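Local coordinates for protein ethylbenzene dehydrogenase beta-subunit (Aromatoleum aromaticum, PDB 2IVF) that carries four-iron and three-iron iron-sulfur clusters as a ferredoxin-like subunit of a larger dehydrogenase, and probably relays electrons within that assembly, at residues F95-K100 with F113-K118; T87-G92 with S117-K122; K252-A257 with G325-D330; Y272-G277 with R308-L313. All coordinates share one frame; numbering follows the deposited sequence.

Contact 1 of 4, residues F95-K100 with F113-K118; sequences FQFNHK and FHPTSK
The imidazole of His99 has the rim of Phe113 over one of its faces: Phe113 CE1 stands 3.4 Å above the plane of the His99 ring, over its centre. The planes are 68° apart, a T-shaped pair in which the phenyl supplies the edge. Phe113 also runs nearly parallel to Phe97, but the two are slid so far, with ring centroids 5.2 Å apart, that they barely overlap; Phe97 CD1 lies 3.5 Å from Phe113 CE2. Proline, compact and apolar, suits the next place: Pro115 CB reaches 3.7 Å to Phe97 CE1 and 3.6 Å to Phe95 CD2, spanning both rings.

Gln96 and Thr116 form a single antiparallel bridge, a hydrogen-bonded pair that joins the two runs of chain leading to and from a hairpin-like excursion containing helix 99-104. Gln96 N gives a nearly straight bond to Thr116 O (2.9 Å), while Thr116 N returns a more bent one to Gln96 O (2.8 Å).

A further rung comes from a side chain. Asn98, just ahead of the helix, has CG set between its backbone N and carbonyl carbon (chi1 61°), which carries OD1 over to accept from His114 N at 3.0 Å. Its ND2 bonds to Glu101 and to His112 O, and its CG lies over one face of the His114 ring. An amide serves well here, accepting at one end and donating at the other. His99 NE2 is bonded to Thr860 O of the alpha-subunit, and Ser862 and Leu859 of that subunit pack on Phe97 and Phe113 respectively.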
loop_
_atom_site.group_PDB
_atom_site.type_symbol
_atom_site.label_atom_id
_atom_site.label_comp_id
_atom_site.label_asym_id
_atom_site.label_seq_id
_atom_site.Cartn_x
_atom_site.Cartn_y
_atom_site.Cartn_z
ATOM N N PHE B 95 8.126 -11.293 -12.233
ATOM C CA PHE B 95 9.053 -11.783 -11.215
ATOM C C PHE B 95 8.543 -13.071 -10.602
ATOM O O PHE B 95 7.368 -13.182 -10.265
ATOM C CB PHE B 95 9.228 -10.783 -10.094
ATOM C CG PHE B 95 10.015 -9.554 -10.458
ATOM C CD1 PHE B 95 10.693 -9.429 -11.659
ATOM C CD2 PHE B 95 10.078 -8.502 -9.550
ATOM C CE1 PHE B 95 11.388 -8.298 -11.953
ATOM C CE2 PHE B 95 10.782 -7.365 -9.868
ATOM C CZ PHE B 95 11.429 -7.282 -11.052
ATOM N N GLN B 96 9.429 -14.039 -10.481
ATOM C CA GLN B 96 9.142 -15.283 -9.778
ATOM C C GLN B 96 9.726 -15.143 -8.383
ATOM O O GLN B 96 10.770 -14.507 -8.198
ATOM C CB GLN B 96 9.804 -16.410 -10.501
ATOM C CG GLN B 96 9.438 -16.401 -12.036
ATOM C CD GLN B 96 7.979 -16.706 -12.219
ATOM O OE1 GLN B 96 7.510 -17.770 -11.807
ATOM N NE2 GLN B 96 7.230 -15.773 -12.804
ATOM N N PHE B 97 9.093 -15.781 -7.414
ATOM C CA PHE B 97 9.528 -15.678 -6.023
ATOM C C PHE B 97 9.829 -17.042 -5.470
ATOM O O PHE B 97 9.494 -18.032 -6.084
ATOM C CB PHE B 97 8.482 -14.946 -5.216
ATOM C CG PHE B 97 8.405 -13.484 -5.564
ATOM C CD1 PHE B 97 9.194 -12.574 -4.913
ATOM C CD2 PHE B 97 7.590 -13.033 -6.585
ATOM C CE1 PHE B 97 9.165 -11.231 -5.263
ATOM C CE2 PHE B 97 7.564 -11.714 -6.915
ATOM C CZ PHE B 97 8.365 -10.807 -6.249
ATOM N N ASN B 98 10.488 -17.107 -4.315
ATOM C CA ASN B 98 11.074 -18.360 -3.848
ATOM C C ASN B 98 10.556 -18.803 -2.492
ATOM O O ASN B 98 11.315 -19.210 -1.614
ATOM C CB ASN B 98 12.601 -18.220 -3.827
ATOM C CG ASN B 98 13.075 -17.147 -2.901
ATOM O OD1 ASN B 98 12.403 -16.124 -2.717
ATOM N ND2 ASN B 98 14.246 -17.354 -2.310
ATOM N N HIS B 99 9.226 -18.792 -2.337
ATOM C CA HIS B 99 8.606 -19.151 -1.068
ATOM C C HIS B 99 9.088 -20.477 -0.511
ATOM O O HIS B 99 9.547 -20.533 0.636
ATOM C CB HIS B 99 7.083 -19.243 -1.194
ATOM C CG HIS B 99 6.425 -18.009 -1.701
ATOM N ND1 HIS B 99 6.394 -17.687 -3.040
ATOM C CD2 HIS B 99 5.725 -17.050 -1.060
ATOM C CE1 HIS B 99 5.709 -16.570 -3.196
ATOM N NE2 HIS B 99 5.306 -16.157 -2.007
ATOM N N LYS B 100 9.004 -21.553 -1.328
ATOM C CA LYS B 100 9.427 -22.893 -0.872
ATOM C C LYS B 100 10.863 -22.879 -0.350
ATOM O O LYS B 100 11.141 -23.400 0.720
ATOM C CB LYS B 100 9.316 -23.966 -1.988
ATOM C CG LYS B 100 9.495 -25.426 -1.472
ATOM C CD LYS B 100 9.353 -26.515 -2.586
ATOM C CE LYS B 100 10.011 -27.809 -2.216
ATOM N NZ LYS B 100 9.898 -28.869 -3.315
ATOM N N PHE B 113 13.724 -14.249 0.921
ATOM C CA PHE B 113 12.659 -14.067 -0.038
ATOM C C PHE B 113 13.003 -12.955 -1.017
ATOM O O PHE B 113 13.264 -11.827 -0.603
ATOM C CB PHE B 113 11.349 -13.710 0.726
ATOM C CG PHE B 113 10.134 -13.719 -0.145
ATOM C CD1 PHE B 113 9.542 -14.930 -0.504
ATOM C CD2 PHE B 113 9.621 -12.546 -0.655
ATOM C CE1 PHE B 113 8.431 -14.936 -1.298
ATOM C CE2 PHE B 113 8.509 -12.555 -1.484
ATOM C CZ PHE B 113 7.915 -13.764 -1.806
ATOM N N HIS B 114 13.017 -13.262 -2.317
ATOM C CA HIS B 114 13.440 -12.281 -3.253
ATOM C C HIS B 114 12.959 -12.652 -4.652
ATOM O O HIS B 114 12.600 -13.806 -4.901
ATOM C CB HIS B 114 14.967 -12.213 -3.197
ATOM C CG HIS B 114 15.625 -13.357 -3.872
ATOM N ND1 HIS B 114 15.702 -13.467 -5.247
ATOM C CD2 HIS B 114 16.216 -14.463 -3.367
ATOM C CE1 HIS B 114 16.330 -14.589 -5.553
ATOM N NE2 HIS B 114 16.649 -15.213 -4.431
ATOM N N PRO B 115 12.896 -11.669 -5.549
ATOM C CA PRO B 115 12.478 -11.922 -6.927
ATOM C C PRO B 115 13.556 -12.479 -7.807
ATOM O O PRO B 115 14.756 -12.307 -7.511
ATOM C CB PRO B 115 12.080 -10.528 -7.422
ATOM C CG PRO B 115 12.991 -9.621 -6.658
ATOM C CD PRO B 115 13.133 -10.230 -5.312
ATOM N N THR B 116 13.121 -13.136 -8.883
ATOM C CA THR B 116 13.990 -13.676 -9.919
ATOM C C THR B 116 13.298 -13.264 -11.231
ATOM O O THR B 116 12.093 -13.431 -11.366
ATOM C CB THR B 116 14.077 -15.203 -9.847
ATOM O OG1 THR B 116 14.617 -15.602 -8.584
ATOM C CG2 THR B 116 14.953 -15.797 -10.972
ATOM N N SER B 117 14.067 -12.733 -12.181
ATOM C CA SER B 117 13.526 -12.363 -13.493
ATOM C C SER B 117 13.052 -13.588 -14.249
ATOM O O SER B 117 13.742 -14.602 -14.298
ATOM C CB SER B 117 14.574 -11.611 -14.342
ATOM O OG SER B 117 14.168 -11.543 -15.717
ATOM N N LYS B 118 11.887 -13.470 -14.883
ATOM C CA LYS B 118 11.395 -14.517 -15.743
ATOM C C LYS B 118 12.152 -14.531 -17.090
ATOM O O LYS B 118 12.153 -15.521 -17.789
ATOM C CB LYS B 118 9.889 -14.391 -15.985
ATOM C CG LYS B 118 9.262 -15.734 -16.377
ATOM C CD LYS B 118 7.726 -15.743 -16.389
ATOM C CE LYS B 118 7.215 -17.176 -16.557
ATOM N NZ LYS B 118 5.723 -17.274 -16.731
#

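Contact 2 of 4, residues T87-G92 with S117-K122; sequences TLIDSG and SKSTGK
Ser117 OG, which lies 4.2 Å from Ile89 CG1 across the contact, is gripped from several sides. Ser119 N donates to Ser117 OG in a bent bond of 2.9 Å, which makes an ST turn. Thr120 N donates to Ser117 OG in a nearly straight one of 3.1 Å, which makes an ST motif. The same oxygen is also hydrogen-bonded to Asp93. Serine suits this spot, because a short hydroxyl can reach its own backbone N-H groups two and three residues on.

The tightened bend presents Ser119 to the other segment. Ser119 CB fits between two branched apolar chains, 3.8 Å from Leu88 CD2 and 3.8 Å from Ile89 CG1, while Ile89 CD1 reaches on to the methyl Thr120 CG2. Ser119 OG, anti to its own backbone N (chi1 -176°), is turned to water 1, which lies 2.6 Å from Ser119 OG and accepts from Ile89 N. No direct hydrogen bond joins the segments, and this water supplies a polar link beside the thin apolar patch.

Residues 87-92 are braced in a similar way. Thr87 OG1 accepts from Asp90 N in an ST motif, and Ser91 N and OG approach Thr87 O from opposite faces of its plane. A type I turn from Ile89 to Gly92 overlaps this motif, ending on a glycine whose positive phi suits a residue without CB. Leu88 N is bonded to an acidic side chain of another protein chain.

This is a small surface contact between two loops. Residues 87-92 lie in the loop between strand 79-80 and helix 99-104, residues 117-122 lie between that helix and strand 136-138, and Ile89 also packs on Arg66 and Trp126.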
loop_
_atom_site.group_PDB
_atom_site.type_symbol
_atom_site.label_atom_id
_atom_site.label_comp_id
_atom_site.label_asym_id
_atom_site.label_seq_id
_atom_site.Cartn_x
_atom_site.Cartn_y
_atom_site.Cartn_z
ATOM N N THR B 87 11.354 -5.611 -24.713
ATOM C CA THR B 87 11.693 -6.911 -24.190
ATOM C C THR B 87 10.769 -7.210 -23.015
ATOM O O THR B 87 9.994 -6.350 -22.573
ATOM C CB THR B 87 13.135 -6.906 -23.704
ATOM O OG1 THR B 87 13.228 -5.896 -22.693
ATOM C CG2 THR B 87 14.148 -6.635 -24.869
ATOM N N LEU B 88 10.834 -8.449 -22.511
ATOM C CA LEU B 88 10.081 -8.850 -21.341
ATOM C C LEU B 88 10.428 -7.958 -20.155
ATOM O O LEU B 88 9.542 -7.519 -19.392
ATOM C CB LEU B 88 10.391 -10.297 -20.966
ATOM C CG LEU B 88 9.690 -10.858 -19.724
ATOM C CD1 LEU B 88 8.237 -10.447 -19.740
ATOM C CD2 LEU B 88 9.862 -12.387 -19.636
ATOM N N ILE B 89 11.731 -7.699 -20.004
ATOM C CA ILE B 89 12.187 -6.821 -18.918
ATOM C C ILE B 89 11.655 -5.420 -19.117
ATOM O O ILE B 89 11.111 -4.848 -18.175
ATOM C CB ILE B 89 13.726 -6.829 -18.735
ATOM C CG1 ILE B 89 14.171 -8.208 -18.252
ATOM C CG2 ILE B 89 14.207 -5.793 -17.684
ATOM C CD1 ILE B 89 15.628 -8.442 -18.486
ATOM N N ASP B 90 11.759 -4.882 -20.333
ATOM C CA ASP B 90 11.206 -3.544 -20.627
ATOM C C ASP B 90 9.731 -3.493 -20.214
ATOM O O ASP B 90 9.232 -2.463 -19.741
ATOM C CB ASP B 90 11.271 -3.198 -22.118
ATOM C CG ASP B 90 12.660 -2.947 -22.636
ATOM O OD1 ASP B 90 13.535 -2.506 -21.871
ATOM O OD2 ASP B 90 12.864 -3.169 -23.858
ATOM N N SER B 91 9.032 -4.625 -20.402
ATOM C CA SER B 91 7.622 -4.729 -20.180
ATOM C C SER B 91 7.290 -5.071 -18.742
ATOM O O SER B 91 6.165 -5.445 -18.418
ATOM C CB SER B 91 7.030 -5.756 -21.155
ATOM O OG SER B 91 7.373 -5.383 -22.487
ATOM N N GLY B 92 8.289 -4.982 -17.877
ATOM C CA GLY B 92 8.060 -5.094 -16.440
ATOM C C GLY B 92 8.370 -6.463 -15.858
ATOM O O GLY B 92 8.281 -6.645 -14.647
ATOM N N SER B 117 14.067 -12.733 -12.181
ATOM C CA SER B 117 13.526 -12.363 -13.493
ATOM C C SER B 117 13.052 -13.588 -14.249
ATOM O O SER B 117 13.742 -14.602 -14.298
ATOM C CB SER B 117 14.574 -11.611 -14.342
ATOM O OG SER B 117 14.168 -11.543 -15.717
ATOM N N LYS B 118 11.887 -13.470 -14.883
ATOM C CA LYS B 118 11.395 -14.517 -15.743
ATOM C C LYS B 118 12.152 -14.531 -17.090
ATOM O O LYS B 118 12.153 -15.521 -17.789
ATOM C CB LYS B 118 9.889 -14.391 -15.985
ATOM C CG LYS B 118 9.262 -15.734 -16.377
ATOM C CD LYS B 118 7.726 -15.743 -16.389
ATOM C CE LYS B 118 7.215 -17.176 -16.557
ATOM N NZ LYS B 118 5.723 -17.274 -16.731
ATOM N N SER B 119 12.815 -13.434 -17.416
ATOM C CA SER B 119 13.572 -13.323 -18.649
ATOM C C SER B 119 14.975 -13.905 -18.514
ATOM O O SER B 119 15.372 -14.718 -19.338
ATOM C CB SER B 119 13.627 -11.847 -19.073
ATOM O OG SER B 119 14.268 -11.658 -20.324
ATOM N N THR B 120 15.720 -13.489 -17.495
ATOM C CA THR B 120 17.100 -13.921 -17.314
ATOM C C THR B 120 17.275 -15.104 -16.377
ATOM O O THR B 120 18.375 -15.661 -16.293
ATOM C CB THR B 120 17.974 -12.835 -16.703
ATOM O OG1 THR B 120 17.509 -12.536 -15.372
ATOM C CG2 THR B 120 17.986 -11.568 -17.565
ATOM N N GLY B 121 16.241 -15.451 -15.626
ATOM C CA GLY B 121 16.383 -16.459 -14.582
ATOM C C GLY B 121 17.267 -16.025 -13.415
ATOM O O GLY B 121 17.564 -16.830 -12.552
ATOM N N LYS B 122 17.680 -14.760 -13.384
ATOM C CA LYS B 122 18.539 -14.233 -12.319
ATOM C C LYS B 122 17.850 -13.104 -11.579
ATOM O O LYS B 122 16.734 -12.724 -11.941
ATOM C CB LYS B 122 19.824 -13.704 -12.930
ATOM C CG LYS B 122 20.469 -14.690 -13.901
ATOM C CD LYS B 122 21.767 -14.119 -14.436
ATOM C CE LYS B 122 22.230 -14.789 -15.725
ATOM N NZ LYS B 122 21.383 -15.963 -16.045
HETATM O O HOH W 1 14.006 -9.393 -21.508
#

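Contact 3 of 4, residues K252-A257 with G325-D330; sequences KKWKVA and GSELMD
Lys253 and Glu327 make the ionic part of this contact. Lys253, extended along its length, brings NZ head-on to the carboxylate of Glu327, 2.6 Å from OE1 and 2.7 Å from OE2. Both oxygens use their syn lone pairs, so the ammonium sits in a two-pronged salt bridge.

A neutral donor shares the same acid. Trp254 NE1 bonds to Glu327 OE1 at 2.9 Å; the oxygen lies close to the indole plane, yet the N-H meets the carboxylate from above its plane, 49° out. OE1 therefore takes two donors from different directions.

Apolar contacts fill the inner part. Leu328 CB stands 3.7 Å from the centroid of the Trp254 six-membered ring, almost on the ring normal, a CH-pi contact for which the broad indole is well shaped. Beyond it Leu328 CD1 meets Val256 CG2 at 3.7 Å, the two branched chains lying alongside and running in opposite senses.

The helix that carries Glu327 is capped: Ser326 OG, at the N-cap, accepts from Met329 N and is also bonded to Glu316. Glu327 thus lies in the first turn of helix 327-333, where the helix end, together with Lys253 and the indole N-H, would be expected to favour its ionised form.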
loop_
_atom_site.group_PDB
_atom_site.type_symbol
_atom_site.label_atom_id
_atom_site.label_comp_id
_atom_site.label_asym_id
_atom_site.label_seq_id
_atom_site.Cartn_x
_atom_site.Cartn_y
_atom_site.Cartn_z
ATOM N N LYS B 252 -13.338 19.172 -23.761
ATOM C CA LYS B 252 -13.853 20.028 -24.813
ATOM C C LYS B 252 -14.283 21.405 -24.360
ATOM O O LYS B 252 -14.115 22.357 -25.101
ATOM C CB LYS B 252 -15.030 19.366 -25.535
ATOM C CG LYS B 252 -14.734 18.037 -26.198
ATOM C CD LYS B 252 -13.603 18.097 -27.199
ATOM C CE LYS B 252 -13.964 18.893 -28.395
ATOM N NZ LYS B 252 -12.913 18.648 -29.437
ATOM N N LYS B 253 -14.879 21.529 -23.180
ATOM C CA LYS B 253 -15.442 22.805 -22.731
ATOM C C LYS B 253 -14.370 23.615 -21.975
ATOM O O LYS B 253 -13.942 24.669 -22.431
ATOM C CB LYS B 253 -16.687 22.557 -21.873
ATOM C CG LYS B 253 -17.408 23.807 -21.239
ATOM C CD LYS B 253 -18.584 23.304 -20.334
ATOM C CE LYS B 253 -19.338 24.396 -19.646
ATOM N NZ LYS B 253 -20.383 23.839 -18.711
ATOM N N TRP B 254 -13.932 23.105 -20.843
ATOM C CA TRP B 254 -12.888 23.746 -20.060
ATOM C C TRP B 254 -11.518 23.566 -20.679
ATOM O O TRP B 254 -10.604 24.356 -20.414
ATOM C CB TRP B 254 -12.887 23.186 -18.632
ATOM C CG TRP B 254 -13.991 23.744 -17.862
ATOM C CD1 TRP B 254 -15.230 23.207 -17.716
ATOM C CD2 TRP B 254 -14.000 24.987 -17.135
ATOM N NE1 TRP B 254 -16.011 24.038 -16.958
ATOM C CE2 TRP B 254 -15.276 25.141 -16.591
ATOM C CE3 TRP B 254 -13.046 25.991 -16.910
ATOM C CZ2 TRP B 254 -15.638 26.261 -15.802
ATOM C CZ3 TRP B 254 -13.392 27.081 -16.112
ATOM C CH2 TRP B 254 -14.682 27.223 -15.586
ATOM N N LYS B 255 -11.359 22.480 -21.424
ATOM C CA LYS B 255 -10.113 22.108 -22.103
ATOM C C LYS B 255 -8.941 22.046 -21.128
ATOM O O LYS B 255 -7.881 22.584 -21.397
ATOM C CB LYS B 255 -9.797 23.068 -23.249
ATOM C CG LYS B 255 -10.997 23.372 -24.131
ATOM C CD LYS B 255 -10.672 24.177 -25.386
ATOM C CE LYS B 255 -11.947 24.417 -26.244
ATOM N NZ LYS B 255 -13.042 25.383 -25.701
ATOM N N VAL B 256 -9.141 21.367 -20.015
ATOM C CA VAL B 256 -8.086 21.246 -18.975
ATOM C C VAL B 256 -7.479 19.859 -18.951
ATOM O O VAL B 256 -6.554 19.596 -18.204
ATOM C CB VAL B 256 -8.636 21.583 -17.554
ATOM C CG1 VAL B 256 -8.915 23.087 -17.461
ATOM C CG2 VAL B 256 -9.870 20.740 -17.237
ATOM N N ALA B 257 -8.025 18.963 -19.780
ATOM C CA ALA B 257 -7.580 17.595 -19.843
ATOM C C ALA B 257 -6.888 17.453 -21.222
ATOM O O ALA B 257 -7.504 17.687 -22.270
ATOM C CB ALA B 257 -8.753 16.637 -19.666
ATOM N N GLY B 325 -17.792 29.946 -6.334
ATOM C CA GLY B 325 -18.071 28.672 -7.021
ATOM C C GLY B 325 -17.210 28.451 -8.270
ATOM O O GLY B 325 -16.526 29.357 -8.759
ATOM N N SER B 326 -17.241 27.233 -8.784
ATOM C CA SER B 326 -16.577 26.904 -10.019
ATOM C C SER B 326 -17.097 25.593 -10.536
ATOM O O SER B 326 -16.962 24.573 -9.877
ATOM C CB SER B 326 -15.055 26.817 -9.810
ATOM O OG SER B 326 -14.436 26.231 -10.927
ATOM N N GLU B 327 -17.687 25.591 -11.715
ATOM C CA GLU B 327 -18.046 24.315 -12.344
ATOM C C GLU B 327 -16.867 23.405 -12.470
ATOM O O GLU B 327 -16.988 22.174 -12.311
ATOM C CB GLU B 327 -18.663 24.527 -13.717
ATOM C CG GLU B 327 -18.971 23.217 -14.422
ATOM C CD GLU B 327 -19.423 23.384 -15.864
ATOM O OE1 GLU B 327 -18.872 24.232 -16.576
ATOM O OE2 GLU B 327 -20.342 22.634 -16.273
ATOM N N LEU B 328 -15.694 23.986 -12.728
ATOM C CA LEU B 328 -14.528 23.187 -12.991
ATOM C C LEU B 328 -14.143 22.463 -11.745
ATOM O O LEU B 328 -13.904 21.263 -11.772
ATOM C CB LEU B 328 -13.328 24.015 -13.481
ATOM C CG LEU B 328 -12.064 23.172 -13.707
ATOM C CD1 LEU B 328 -12.270 22.036 -14.767
ATOM C CD2 LEU B 328 -10.908 24.047 -14.103
ATOM N N MET B 329 -14.071 23.180 -10.635
ATOM C CA MET B 329 -13.759 22.531 -9.389
ATOM C C MET B 329 -14.827 21.527 -8.984
ATOM O O MET B 329 -14.498 20.522 -8.422
ATOM C CB MET B 329 -13.458 23.535 -8.306
ATOM C CG MET B 329 -12.234 24.382 -8.687
ATOM S SD MET B 329 -10.698 23.432 -8.534
ATOM C CE MET B 329 -9.875 23.743 -10.109
ATOM N N ASP B 330 -16.080 21.805 -9.289
ATOM C CA ASP B 330 -17.154 20.868 -8.982
ATOM C C ASP B 330 -16.929 19.559 -9.732
ATOM O O ASP B 330 -17.085 18.460 -9.178
ATOM C CB ASP B 330 -18.491 21.458 -9.416
ATOM C CG ASP B 330 -19.014 22.562 -8.497
ATOM O OD1 ASP B 330 -18.569 22.722 -7.357
ATOM O OD2 ASP B 330 -19.962 23.258 -8.918
#

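Contact 4 of 4, residues Y272-G277 with R308-L313; sequences YVPPMG and RVLAVL
Leu310 turns its CG anti to the carbonyl carbon (chi1 -66°) and continues extended, which swings CD2 off the flank of its helix to 3.5 Å from Pro275 O. Leu313, one turn further on, has nearly the same torsions (chi1 -69°) and sends CD1 to 3.7 Å from Pro274 O and 3.9 Å from Val273 CG1. The two leucines thus pack against the backbone at Pro274 and Pro275. Val309 adds its CG1, which rests against the puckered ring of Pro274, 3.5 Å from Pro274 CD and 3.6 Å from Pro274 CG. Met276 CG closes the row at 4.1 Å from Leu313 CD1, its flexible thioether chain bent back at chi3 with SD near Leu313 CB.

The helix surface belongs to helix 306-321, laid against the end of strand 270-273. That strand lies in a four-stranded mixed sheet, parallel to strand 19-24 on one side and antiparallel to strand 258-259 on the other. Val273, a beta-branched residue well suited to a strand, still bonds through its backbone to Ile23 and Leu25. The two prolines that follow have no N-H to offer a neighbouring strand, and the chain leaves the sheet there.

No hydrogen bond crosses between the segments. The polar backbone of the departing chain is met instead by Asn26, whose ND2 bonds to Pro274 O and whose OD1 bonds to Met276 N, while Met276 O pairs with Thr291. Helix 327-333 packs on Val273 and Leu313 through Leu332, and Arg272 of the alpha-subunit touches Met276 and bonds to Gly277 O.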
loop_
_atom_site.group_PDB
_atom_site.type_symbol
_atom_site.label_atom_id
_atom_site.label_comp_id
_atom_site.label_asym_id
_atom_site.label_seq_id
_atom_site.Cartn_x
_atom_site.Cartn_y
_atom_site.Cartn_z
ATOM N N TYR B 272 -5.384 14.143 -19.792
ATOM C CA TYR B 272 -4.800 14.284 -18.479
ATOM C C TYR B 272 -4.919 15.725 -17.995
ATOM O O TYR B 272 -4.660 16.657 -18.741
ATOM C CB TYR B 272 -3.321 13.928 -18.537
ATOM C CG TYR B 272 -3.077 12.475 -18.786
ATOM C CD1 TYR B 272 -3.025 11.981 -20.095
ATOM C CD2 TYR B 272 -2.833 11.599 -17.736
ATOM C CE1 TYR B 272 -2.782 10.648 -20.322
ATOM C CE2 TYR B 272 -2.632 10.264 -17.948
ATOM C CZ TYR B 272 -2.600 9.791 -19.234
ATOM O OH TYR B 272 -2.354 8.468 -19.467
ATOM N N VAL B 273 -5.411 15.891 -16.774
ATOM C CA VAL B 273 -5.340 17.192 -16.065
ATOM C C VAL B 273 -3.933 17.265 -15.474
ATOM O O VAL B 273 -3.544 16.431 -14.623
ATOM C CB VAL B 273 -6.388 17.348 -14.951
ATOM C CG1 VAL B 273 -6.340 18.765 -14.383
ATOM C CG2 VAL B 273 -7.816 17.019 -15.491
ATOM N N PRO B 274 -3.143 18.249 -15.931
ATOM C CA PRO B 274 -1.761 18.262 -15.496
ATOM C C PRO B 274 -1.659 18.682 -14.029
ATOM O O PRO B 274 -2.532 19.412 -13.507
ATOM C CB PRO B 274 -1.114 19.292 -16.437
ATOM C CG PRO B 274 -2.180 20.238 -16.787
ATOM C CD PRO B 274 -3.426 19.361 -16.871
ATOM N N PRO B 275 -0.556 18.277 -13.383
ATOM C CA PRO B 275 -0.357 18.542 -11.996
ATOM C C PRO B 275 0.073 19.957 -11.730
ATOM O O PRO B 275 0.990 20.470 -12.381
ATOM C CB PRO B 275 0.755 17.560 -11.607
ATOM C CG PRO B 275 1.577 17.418 -12.793
ATOM C CD PRO B 275 0.595 17.564 -13.974
ATOM N N MET B 276 -0.561 20.564 -10.751
ATOM C CA MET B 276 -0.198 21.904 -10.260
ATOM C C MET B 276 1.157 21.861 -9.551
ATOM O O MET B 276 1.997 22.747 -9.762
ATOM C CB MET B 276 -1.284 22.420 -9.313
ATOM C CG MET B 276 -2.632 22.686 -9.990
ATOM S SD MET B 276 -3.921 23.116 -8.808
ATOM C CE MET B 276 -4.191 21.563 -7.934
ATOM N N GLY B 277 1.376 20.812 -8.750
ATOM C CA GLY B 277 2.620 20.634 -7.997
ATOM C C GLY B 277 2.743 21.584 -6.829
ATOM O O GLY B 277 1.923 22.479 -6.647
ATOM N N ARG B 308 -1.689 27.501 -19.882
ATOM C CA ARG B 308 -3.077 27.955 -19.811
ATOM C C ARG B 308 -3.853 27.106 -18.807
ATOM O O ARG B 308 -4.527 27.612 -17.904
ATOM C CB ARG B 308 -3.756 27.890 -21.220
ATOM C CG ARG B 308 -5.298 28.250 -21.187
ATOM C CD ARG B 308 -6.045 28.103 -22.523
ATOM N NE ARG B 308 -5.931 26.742 -22.970
ATOM C CZ ARG B 308 -6.687 25.722 -22.556
ATOM N NH1 ARG B 308 -7.719 25.902 -21.720
ATOM N NH2 ARG B 308 -6.397 24.506 -23.011
ATOM N N VAL B 309 -3.700 25.803 -18.934
ATOM C CA VAL B 309 -4.430 24.918 -18.068
ATOM C C VAL B 309 -4.089 25.153 -16.599
ATOM O O VAL B 309 -4.980 25.233 -15.763
ATOM C CB VAL B 309 -4.206 23.495 -18.461
ATOM C CG1 VAL B 309 -4.827 22.551 -17.393
ATOM C CG2 VAL B 309 -4.802 23.326 -19.902
ATOM N N LEU B 310 -2.812 25.289 -16.285
ATOM C CA LEU B 310 -2.419 25.497 -14.906
ATOM C C LEU B 310 -3.021 26.794 -14.405
ATOM O O LEU B 310 -3.489 26.892 -13.249
ATOM C CB LEU B 310 -0.878 25.469 -14.768
ATOM C CG LEU B 310 -0.218 24.114 -15.073
ATOM C CD1 LEU B 310 1.319 24.254 -15.015
ATOM C CD2 LEU B 310 -0.702 22.990 -14.137
ATOM N N ALA B 311 -3.046 27.804 -15.276
ATOM C CA ALA B 311 -3.581 29.093 -14.899
ATOM C C ALA B 311 -5.107 29.010 -14.601
ATOM O O ALA B 311 -5.594 29.648 -13.670
ATOM C CB ALA B 311 -3.271 30.117 -15.961
ATOM N N VAL B 312 -5.813 28.221 -15.413
ATOM C CA VAL B 312 -7.258 27.983 -15.272
ATOM C C VAL B 312 -7.477 27.243 -13.941
ATOM O O VAL B 312 -8.371 27.592 -13.177
ATOM C CB VAL B 312 -7.785 27.177 -16.456
ATOM C CG1 VAL B 312 -9.278 26.702 -16.239
ATOM C CG2 VAL B 312 -7.664 27.980 -17.738
ATOM N N LEU B 313 -6.694 26.202 -13.678
ATOM C CA LEU B 313 -6.843 25.451 -12.442
ATOM C C LEU B 313 -6.677 26.366 -11.239
ATOM O O LEU B 313 -7.453 26.294 -10.292
ATOM C CB LEU B 313 -5.847 24.319 -12.339
ATOM C CG LEU B 313 -6.060 23.152 -13.321
ATOM C CD1 LEU B 313 -4.893 22.226 -13.333
ATOM C CD2 LEU B 313 -7.346 22.388 -12.958
#

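Overall arrangement
From the N terminus, the chain first passes residues 87-92, which meet 117-122 later to close contact 2. Within that loop contact 1 opens at 95-100, runs out through helix 99-104 and closes at 113-118, so the two end on the same piece of chain, share Ser117 and Lys118, and both join the loops on either end of helix 99-104. After both are closed, contact 3 opens at the end of helix 246-253 and closes at the start of helix 327-333; contact 4, the end of strand 270-273 and the residues after it with helix 306-321, falls wholly within that span. These two touch, with Lys255 O 2.9 Å from Arg308 NH2. Contacts 1 and 3 lie on opposite sides of the chain's centre.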